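Local coordinates for protein CRISPR system Cmr subunit Cmr1-1 (Pyrococcus furiosus, PDB 4W8Z) that is the Cmr1 subunit of the type III-B CRISPR RNA-silencing complex, binding RNA and capping, together with Cmr6, the crRNA-bound ribonucleoprotein in defence against mobile genetic elements, at residues 250-253 with 254-258. Residues are numbered along the deposited sequence; the frame is centred on the assembly and turned at random.
Sequences EYLR and RRIKK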
loop_
_atom_site.group_PDB
_atom_site.type_symbol
_atom_site.label_atom_id
_atom_site.label_comp_id
_atom_site.label_asym_id
_atom_site.label_seq_id
_atom_site.Cartn_x
_atom_site.Cartn_y
_atom_site.Cartn_z
ATOM N N GLU A 250 17.882 -6.044 10.182
ATOM C CA GLU A 250 18.904 -5.157 10.722
ATOM C C GLU A 250 18.280 -3.874 11.251
ATOM O O GLU A 250 18.704 -3.343 12.281
ATOM C CB GLU A 250 19.960 -4.841 9.657
ATOM C CG GLU A 250 21.043 -3.854 10.097
ATOM C CD GLU A 250 21.916 -4.359 11.248
ATOM O OE1 GLU A 250 21.789 -5.536 11.658
ATOM O OE2 GLU A 250 22.744 -3.563 11.746
ATOM N N TYR A 251 17.269 -3.387 10.538
ATOM C CA TYR A 251 16.490 -2.225 10.961
ATOM C C TYR A 251 15.872 -2.466 12.332
ATOM O O TYR A 251 15.964 -1.627 13.225
ATOM C CB TYR A 251 15.408 -1.930 9.926
ATOM C CG TYR A 251 14.466 -0.790 10.251
ATOM C CD1 TYR A 251 14.898 0.529 10.228
ATOM C CD2 TYR A 251 13.127 -1.034 10.536
ATOM C CE1 TYR A 251 14.029 1.571 10.500
ATOM C CE2 TYR A 251 12.254 0.001 10.808
ATOM C CZ TYR A 251 12.710 1.298 10.789
ATOM O OH TYR A 251 11.837 2.325 11.056
ATOM N N LEU A 252 15.260 -3.633 12.493
ATOM C CA LEU A 252 14.641 -4.019 13.754
ATOM C C LEU A 252 15.680 -4.239 14.850
ATOM O O LEU A 252 15.434 -3.935 16.015
ATOM C CB LEU A 252 13.802 -5.284 13.562
ATOM C CG LEU A 252 13.127 -5.904 14.784
ATOM C CD1 LEU A 252 12.063 -4.973 15.344
ATOM C CD2 LEU A 252 12.534 -7.256 14.419
ATOM N N ARG A 253 16.842 -4.768 14.479
ATOM C CA ARG A 253 17.892 -5.039 15.457
ATOM C C ARG A 253 18.356 -3.753 16.139
ATOM O O ARG A 253 18.448 -3.686 17.364
ATOM C CB ARG A 253 19.078 -5.742 14.797
ATOM C CG ARG A 253 20.072 -6.314 15.791
ATOM C CD ARG A 253 21.325 -6.841 15.111
ATOM N NE ARG A 253 22.081 -5.784 14.445
ATOM C CZ ARG A 253 22.861 -4.913 15.078
ATOM N NH1 ARG A 253 22.978 -4.964 16.398
ATOM N NH2 ARG A 253 23.518 -3.984 14.393
ATOM N N ARG A 254 18.630 -2.728 15.337
ATOM C CA ARG A 254 19.060 -1.438 15.866
ATOM C C ARG A 254 17.914 -0.720 16.576
ATOM O O ARG A 254 18.129 0.038 17.522
ATOM C CB ARG A 254 19.616 -0.560 14.746
ATOM C CG ARG A 254 20.811 -1.156 14.048
ATOM C CD ARG A 254 21.436 -0.163 13.099
ATOM N NE ARG A 254 22.467 -0.787 12.278
ATOM C CZ ARG A 254 23.163 -0.155 11.341
ATOM N NH1 ARG A 254 22.945 1.132 11.101
ATOM N NH2 ARG A 254 24.079 -0.813 10.644
ATOM N N ARG A 255 16.698 -0.963 16.103
ATOM C CA ARG A 255 15.509 -0.359 16.683
ATOM C C ARG A 255 15.325 -0.808 18.128
ATOM O O ARG A 255 15.091 0.009 19.017
ATOM C CB ARG A 255 14.282 -0.720 15.849
ATOM C CG ARG A 255 13.037 0.038 16.215
ATOM C CD ARG A 255 11.898 -0.350 15.300
ATOM N NE ARG A 255 11.223 0.826 14.768
ATOM C CZ ARG A 255 10.205 0.775 13.922
ATOM N NH1 ARG A 255 9.745 -0.399 13.511
ATOM N NH2 ARG A 255 9.650 1.897 13.488
ATOM N N ILE A 256 15.442 -2.116 18.347
ATOM C CA ILE A 256 15.352 -2.704 19.680
ATOM C C ILE A 256 16.382 -2.090 20.630
ATOM O O ILE A 256 16.043 -1.664 21.732
ATOM C CB ILE A 256 15.551 -4.235 19.628
ATOM C CG1 ILE A 256 14.419 -4.890 18.834
ATOM C CG2 ILE A 256 15.610 -4.816 21.025
ATOM C CD1 ILE A 256 14.685 -6.331 18.474
ATOM N N LYS A 257 17.637 -2.039 20.194
ATOM C CA LYS A 257 18.698 -1.464 21.007
ATOM C C LYS A 257 18.429 0.009 21.303
ATOM O O LYS A 257 18.654 0.480 22.418
ATOM C CB LYS A 257 20.055 -1.624 20.316
ATOM C CG LYS A 257 20.635 -3.029 20.373
ATOM C CD LYS A 257 22.081 -2.988 20.839
ATOM C CE LYS A 257 23.022 -2.532 19.735
ATOM N NZ LYS A 257 23.596 -3.698 18.998
ATOM N N LYS A 258 17.932 0.725 20.300
ATOM C CA LYS A 258 17.692 2.158 20.422
ATOM C C LYS A 258 16.639 2.466 21.478
ATOM O O LYS A 258 16.813 3.364 22.303
ATOM C CB LYS A 258 17.269 2.747 19.073
ATOM C CG LYS A 258 17.045 4.250 19.095
ATOM C CD LYS A 258 17.013 4.834 17.695
ATOM C CE LYS A 258 15.602 4.991 17.169
ATOM N NZ LYS A 258 15.593 5.735 15.873
#
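Glu250 points CG opposite its backbone N (chi1 177°) and then bends at chi2, while Arg254 turns CG opposite its carbonyl carbon (chi1 -60°) and runs on extended to NE. These torsions make an i to i+4 salt bridge one turn apart on helix 237-264, in the C-terminal part of this RAMP-superfamily protein. Arg254 NE donates to Glu250 OE2 at 2.8 Å, on its anti side. Arg254 NH2 adds a weak second bond to the same oxygen. The carboxylate and guanidinium planes are almost perpendicular, 88° apart. Arg253 completes a three-residue network. It grips the carboxylate side-on, with NE to Glu250 OE1 and NH2 to Glu250 OE2, both on the syn side. Glu250 OE2 accepts from both arginines, and Arg254 NE and Arg253 NH2 reach it from the same face of the carboxylate plane. The negative charge probably offsets the closeness of the two guanidinium groups. Phe328 of helix 327-330 touches Glu250 and Arg254.

Tyr251 and Arg255 turn to the buried side. Tyr251 OH sits over one face of the Arg255 guanidinium, off its centre, without a hydrogen bond between them. Both polar ends are satisfied by the 310-324 region: Tyr251 OH by Leu322 N and Asn324, Arg255 NH2 by Glu310 and the Asn320 carbonyl. The pair thus joins the helix to that segment of the chain.

The helix backbone adds its own bonds, including Arg254 N to Glu250 O at 3.1 Å. Ile256 touches Ile316, and its CD1 packs against Leu252 CG at 4.0 Å.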